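Local atomic coordinates of spike protein P1 (Pseudoalteromonas phage pm2, PDB entry 2VVE), a protein that binds the host-cell receptor through its C-terminal part and is anchored by its N-terminal part at the fivefold vertices of the phage capsid. Residues A[19-22]-A[23-26]; A[79-82]-A[83-86]; A[196-199]-A[200-204]. All coordinates share one frame; numbering follows the deposited sequence.

Overall arrangement
Each of the three contacts closes a short local turn, and they follow one another along the chain without nesting or crossing. Contact 1 (19-26) turns the chain from strand 11-19 of one four-stranded antiparallel sheet into strand 24-27 of another. Contact 2 (79-86) lies where strand 78-81, the neighbour of 24-27 in that second sheet, runs out into the loop toward strand 88-91. Contacts 1 and 2 touch, their centres about 5 Å apart, with Gly22 and Ser83 joined through their backbones. Farther along the chain, contact 3 (196-204) leads from strand 189-195 of a third sheet into strand 200-208 of a fourth, its centre about 25 Å from that of contact 1.

Contact 1. Residues A[19-22]-A[23-26]; sequences LRDG and VREL
Arg24 reaches back across the turn and takes hold of Asp21 side-on with two nitrogens. NE of Arg24 gives a nearly straight bond to the backbone O of Asp21 (2.7 Å, 167°), with the acceptor close to the guanidinium plane. The second grip is more bent: NH2 of Arg24 lies 2.9 Å from OD1 of Asp21, a salt bridge in which the nitrogen comes from above the carboxylate plane. Over one face of the same guanidinium sits CB of Arg20, 3.5 Å from CZ of Arg24, a methylene covering a flat group near its centre. The two arginine head groups diverge beyond this point, and Arg20 sends NH1 to the backbone O of Pro239.

This turn carries the chain from strand 11-19 to strand 24-27, between the two sheets of the second jelly-roll domain. Gly22 fits the bend because its phi is positive, which favours glycine. An extended chain from CG to NE lets Arg24 span the turn, while a chi1 of 59° at Asp21 swings its carboxylate round to the arginine. Deeper in, CD2 of Leu19 approaches CD1 of Leu26 at 4.3 Å, two buried apolar side chains suited to the interior, where both also touch Tyr80. The hydroxyl of that tyrosine is hydrogen-bonded to the backbone N of Arg20, and the backbone of Arg24 pairs with Tyr80 in the neighbouring strand 78-81.

Contact 2. Residues A[79-82]-A[83-86]; sequences NYWV and SDEE
An ST turn follows the end of strand 78-81, in the spike's second jelly-roll domain, and the indole of Trp81 folds over its start. In the turn, OG of Ser83 accepts a hydrogen bond from the backbone N of Glu85 at 3.0 Å. Serine suits the place because its short hydroxyl can reach a backbone N-H two residues on; with OG anti to its own N (chi1 175°), it points forward along the chain.

Trp81 and Asp84 join the strand end to this turn. The indole N-H is directed at OD1 of Asp84, with 2.9 Å from NE1 of Trp81 to OD1 and an angle of 167° at the hydrogen. The acceptor lies close to the ring plane, whereas NE1 meets the carboxylate from above its plane. Ring and carboxylate are turned 69° against each other, and the side chains cross at about a right angle. An aspartate is well matched to this lone indole donor, and the bond helps to fix the ring's rotation.

Outside the turn, Trp81 packs edge-to-face with Trp45 of strand 44-47 and touches Ala53 and Val58, so a broad aromatic side chain serves several neighbours at once. The backbone of Ser83 meanwhile bonds to Gly22. Backbone N of Ser83 lies over one face of the indole, near its centre, 3.6 Å from CE2 of Trp81.

Contact 3. Residues A[196-199]-A[200-204]; sequences TLSA and GVHRV
With CG of Leu197 anti to its carbonyl carbon (chi1 -57°) and CG of His202 placed in the same way (chi1 -65°), the two side chains run alongside each other in opposite senses, and the leucine comes to lie over one face of the imidazole. CB of Leu197 stands 3.9 Å from the centroid of the His202 ring, a CH-pi contact lying off the ring centre. At the ring's edge, NE2 of His202 donates to the backbone O of Ser198 (2.7 Å, 149°), which lies close to the ring plane. Histidine suits this buried place because ND1 also has a partner, the backbone O of Thr160; since both carbonyls can only accept, the imidazole is probably doubly protonated and positively charged. Gly200, lacking a CB, can take up backbone angles that set it tight against the carbonyl of Ala199. A water donates to O of Ala199 and, weakly, to O of Val201.

The turn leads from strand 189-195 of one antiparallel sheet into strand 200-208 of another, in the spike's C-terminal, receptor-binding part. Strand 200-208 lies between 116-120 and 151-160: the backbone of His202 pairs with Ile118, and its side chain touches Ile159.

Contact 1. Residues A[19-22]-A[23-26]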
# COMPACT_ATOMS: atom_id res chain seq x y z
N LEU A 19 13.63 0.63 -22.15
CA LEU A 19 14.64 0.01 -21.30
C LEU A 19 15.13 -1.31 -21.90
O LEU A 19 14.34 -2.24 -22.07
CB LEU A 19 14.09 -0.22 -19.90
CG LEU A 19 13.65 1.02 -19.10
CD1 LEU A 19 12.86 0.58 -17.87
CD2 LEU A 19 14.87 1.85 -18.69
N ARG A 20 16.42 -1.38 -22.24
CA ARG A 20 16.94 -2.57 -22.90
C ARG A 20 17.99 -3.24 -22.01
O ARG A 20 18.07 -2.92 -20.83
CB ARG A 20 17.42 -2.22 -24.31
CG ARG A 20 16.31 -1.57 -25.15
CD ARG A 20 16.64 -1.52 -26.63
NE ARG A 20 15.53 -0.95 -27.39
CZ ARG A 20 14.44 -1.63 -27.79
NH1 ARG A 20 14.30 -2.92 -27.50
NH2 ARG A 20 13.49 -1.01 -28.47
N ASP A 21 18.76 -4.18 -22.55
CA ASP A 21 19.60 -5.05 -21.73
C ASP A 21 21.02 -4.54 -21.50
O ASP A 21 21.58 -3.80 -22.32
CB ASP A 21 19.68 -6.45 -22.36
CG ASP A 21 20.25 -6.41 -23.78
OD1 ASP A 21 19.73 -5.64 -24.62
OD2 ASP A 21 21.22 -7.13 -24.05
N GLY A 22 21.61 -4.99 -20.41
CA GLY A 22 22.96 -4.56 -20.04
C GLY A 22 22.97 -3.13 -19.51
O GLY A 22 21.92 -2.50 -19.39
N VAL A 23 24.16 -2.62 -19.20
CA VAL A 23 24.27 -1.24 -18.70
C VAL A 23 24.22 -0.30 -19.89
O VAL A 23 25.03 -0.42 -20.83
CB VAL A 23 25.53 -1.02 -17.84
CG1 VAL A 23 25.64 0.46 -17.43
CG2 VAL A 23 25.50 -1.91 -16.61
N ARG A 24 23.23 0.58 -19.88
CA ARG A 24 22.98 1.54 -20.95
C ARG A 24 22.77 2.91 -20.34
O ARG A 24 22.47 3.05 -19.17
CB ARG A 24 21.74 1.15 -21.76
CG ARG A 24 21.92 -0.15 -22.54
CD ARG A 24 20.73 -0.45 -23.41
NE ARG A 24 20.84 -1.78 -24.03
CZ ARG A 24 20.78 -2.01 -25.34
NH1 ARG A 24 20.59 -1.00 -26.18
NH2 ARG A 24 20.89 -3.25 -25.80
N GLU A 25 22.94 3.93 -21.16
CA GLU A 25 22.72 5.29 -20.70
C GLU A 25 21.22 5.58 -20.57
O GLU A 25 20.44 5.28 -21.48
CB GLU A 25 23.36 6.26 -21.67
CG GLU A 25 23.48 7.65 -21.14
CD GLU A 25 24.27 8.53 -22.07
OE1 GLU A 25 23.75 8.82 -23.16
OE2 GLU A 25 25.38 8.95 -21.68
N LEU A 26 20.81 6.13 -19.43
CA LEU A 26 19.43 6.55 -19.22
C LEU A 26 19.26 7.99 -19.70
O LEU A 26 18.31 8.32 -20.40
CB LEU A 26 19.04 6.44 -17.75
CG LEU A 26 17.59 6.80 -17.43
CD1 LEU A 26 16.66 5.68 -17.89
CD2 LEU A 26 17.44 7.09 -15.95

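Contact 2. Residues A[79-82]-A[83-86]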
# COMPACT_ATOMS: atom_id res chain seq x y z
N ASN A 79 23.53 6.24 -15.98
CA ASN A 79 23.36 4.87 -16.52
C ASN A 79 22.31 4.06 -15.79
O ASN A 79 22.07 4.28 -14.60
CB ASN A 79 24.69 4.13 -16.43
CG ASN A 79 25.73 4.67 -17.40
OD1 ASN A 79 25.42 4.95 -18.55
ND2 ASN A 79 26.96 4.84 -16.93
N TYR A 80 21.70 3.10 -16.50
CA TYR A 80 20.75 2.19 -15.88
C TYR A 80 21.12 0.73 -16.19
O TYR A 80 21.85 0.45 -17.14
CB TYR A 80 19.30 2.48 -16.30
CG TYR A 80 18.97 2.04 -17.72
CD1 TYR A 80 19.10 2.92 -18.79
CD2 TYR A 80 18.52 0.75 -17.98
CE1 TYR A 80 18.80 2.52 -20.11
CE2 TYR A 80 18.22 0.33 -19.31
CZ TYR A 80 18.37 1.23 -20.35
OH TYR A 80 18.10 0.86 -21.66
N TRP A 81 20.59 -0.18 -15.37
CA TRP A 81 20.55 -1.61 -15.67
C TRP A 81 19.23 -2.19 -15.17
O TRP A 81 18.79 -1.87 -14.05
CB TRP A 81 21.72 -2.33 -14.99
CG TRP A 81 21.80 -3.81 -15.31
CD1 TRP A 81 22.55 -4.40 -16.27
CD2 TRP A 81 21.09 -4.88 -14.64
NE1 TRP A 81 22.36 -5.78 -16.27
CE2 TRP A 81 21.46 -6.09 -15.27
CE3 TRP A 81 20.17 -4.92 -13.58
CZ2 TRP A 81 20.96 -7.33 -14.87
CZ3 TRP A 81 19.67 -6.17 -13.19
CH2 TRP A 81 20.07 -7.35 -13.84
N VAL A 82 18.59 -3.03 -15.99
CA VAL A 82 17.37 -3.74 -15.57
C VAL A 82 17.46 -5.24 -15.81
O VAL A 82 16.79 -6.02 -15.14
CB VAL A 82 16.08 -3.19 -16.25
CG1 VAL A 82 15.79 -1.75 -15.80
CG2 VAL A 82 16.15 -3.29 -17.79
N SER A 83 18.27 -5.64 -16.78
CA SER A 83 18.25 -7.02 -17.26
C SER A 83 19.42 -7.33 -18.18
O SER A 83 19.91 -6.45 -18.87
CB SER A 83 16.93 -7.29 -18.00
OG SER A 83 16.94 -8.58 -18.57
N ASP A 84 19.86 -8.59 -18.17
CA ASP A 84 20.84 -9.08 -19.16
C ASP A 84 20.22 -9.93 -20.27
O ASP A 84 20.94 -10.53 -21.06
CB ASP A 84 21.97 -9.86 -18.48
CG ASP A 84 22.89 -8.97 -17.68
OD1 ASP A 84 23.24 -7.85 -18.15
OD2 ASP A 84 23.27 -9.40 -16.58
N GLU A 85 18.89 -9.97 -20.32
CA GLU A 85 18.15 -10.73 -21.35
C GLU A 85 18.13 -9.97 -22.67
O GLU A 85 17.54 -8.89 -22.75
CB GLU A 85 16.71 -10.98 -20.89
CG GLU A 85 16.56 -12.09 -19.85
CD GLU A 85 16.84 -13.47 -20.43
OE1 GLU A 85 16.08 -13.93 -21.32
OE2 GLU A 85 17.82 -14.11 -19.99
N GLU A 86 18.76 -10.53 -23.70
CA GLU A 86 18.86 -9.87 -25.01
C GLU A 86 17.52 -9.83 -25.73
O GLU A 86 17.16 -8.83 -26.34
CB GLU A 86 19.92 -10.55 -25.89
CG GLU A 86 21.35 -10.27 -25.43
CD GLU A 86 22.39 -10.91 -26.34
OE1 GLU A 86 22.24 -10.82 -27.58
OE2 GLU A 86 23.35 -11.50 -25.81

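Contact 3. Residues A[196-199]-A[200-204]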
# COMPACT_ATOMS: atom_id res chain seq x y z
N THR A 196 -1.66 -8.42 -33.04
CA THR A 196 -1.99 -7.05 -32.70
C THR A 196 -2.95 -7.05 -31.52
O THR A 196 -4.07 -7.55 -31.63
CB THR A 196 -2.61 -6.29 -33.90
OG1 THR A 196 -1.68 -6.28 -34.99
CG2 THR A 196 -2.94 -4.87 -33.53
N LEU A 197 -2.51 -6.47 -30.41
CA LEU A 197 -3.27 -6.55 -29.15
C LEU A 197 -3.52 -5.20 -28.49
O LEU A 197 -2.67 -4.31 -28.53
CB LEU A 197 -2.56 -7.46 -28.15
CG LEU A 197 -2.27 -8.91 -28.57
CD1 LEU A 197 -1.41 -9.61 -27.52
CD2 LEU A 197 -3.54 -9.71 -28.86
N SER A 198 -4.68 -5.07 -27.86
CA SER A 198 -5.00 -3.93 -27.02
C SER A 198 -4.13 -3.95 -25.77
O SER A 198 -3.66 -5.01 -25.34
CB SER A 198 -6.47 -3.98 -26.62
OG SER A 198 -6.79 -5.24 -26.07
N ALA A 199 -3.91 -2.77 -25.19
CA ALA A 199 -3.15 -2.64 -23.95
C ALA A 199 -3.78 -3.51 -22.87
O ALA A 199 -5.00 -3.69 -22.83
CB ALA A 199 -3.10 -1.19 -23.49
N GLY A 200 -2.93 -4.07 -22.02
CA GLY A 200 -3.39 -4.96 -20.96
C GLY A 200 -2.86 -6.37 -21.10
O GLY A 200 -2.07 -6.67 -22.00
N VAL A 201 -3.33 -7.23 -20.22
CA VAL A 201 -2.85 -8.60 -20.15
C VAL A 201 -3.65 -9.46 -21.13
O VAL A 201 -4.88 -9.37 -21.18
CB VAL A 201 -2.94 -9.15 -18.71
CG1 VAL A 201 -2.56 -10.61 -18.64
CG2 VAL A 201 -2.06 -8.32 -17.77
N HIS A 202 -2.94 -10.27 -21.91
CA HIS A 202 -3.56 -11.25 -22.78
C HIS A 202 -2.94 -12.61 -22.46
O HIS A 202 -1.73 -12.72 -22.25
CB HIS A 202 -3.34 -10.92 -24.26
CG HIS A 202 -3.99 -9.65 -24.70
ND1 HIS A 202 -5.22 -9.62 -25.32
CD2 HIS A 202 -3.61 -8.35 -24.57
CE1 HIS A 202 -5.56 -8.37 -25.57
NE2 HIS A 202 -4.60 -7.58 -25.12
N ARG A 203 -3.79 -13.62 -22.40
CA ARG A 203 -3.36 -14.98 -22.07
C ARG A 203 -3.18 -15.78 -23.35
O ARG A 203 -4.03 -15.72 -24.26
CB ARG A 203 -4.36 -15.66 -21.14
CG ARG A 203 -3.94 -17.04 -20.63
CD ARG A 203 -4.59 -17.32 -19.28
NE ARG A 203 -4.01 -16.45 -18.24
CZ ARG A 203 -4.43 -16.39 -16.98
NH1 ARG A 203 -5.45 -17.14 -16.58
NH2 ARG A 203 -3.82 -15.58 -16.11
N VAL A 204 -2.08 -16.53 -23.41
CA VAL A 204 -1.67 -17.28 -24.61
C VAL A 204 -1.52 -18.77 -24.31
O VAL A 204 -0.77 -19.16 -23.41
CB VAL A 204 -0.31 -16.75 -25.18
CG1 VAL A 204 0.04 -17.48 -26.48
CG2 VAL A 204 -0.35 -15.23 -25.38
O HOH W 1 -6.36 -6.39 -22.11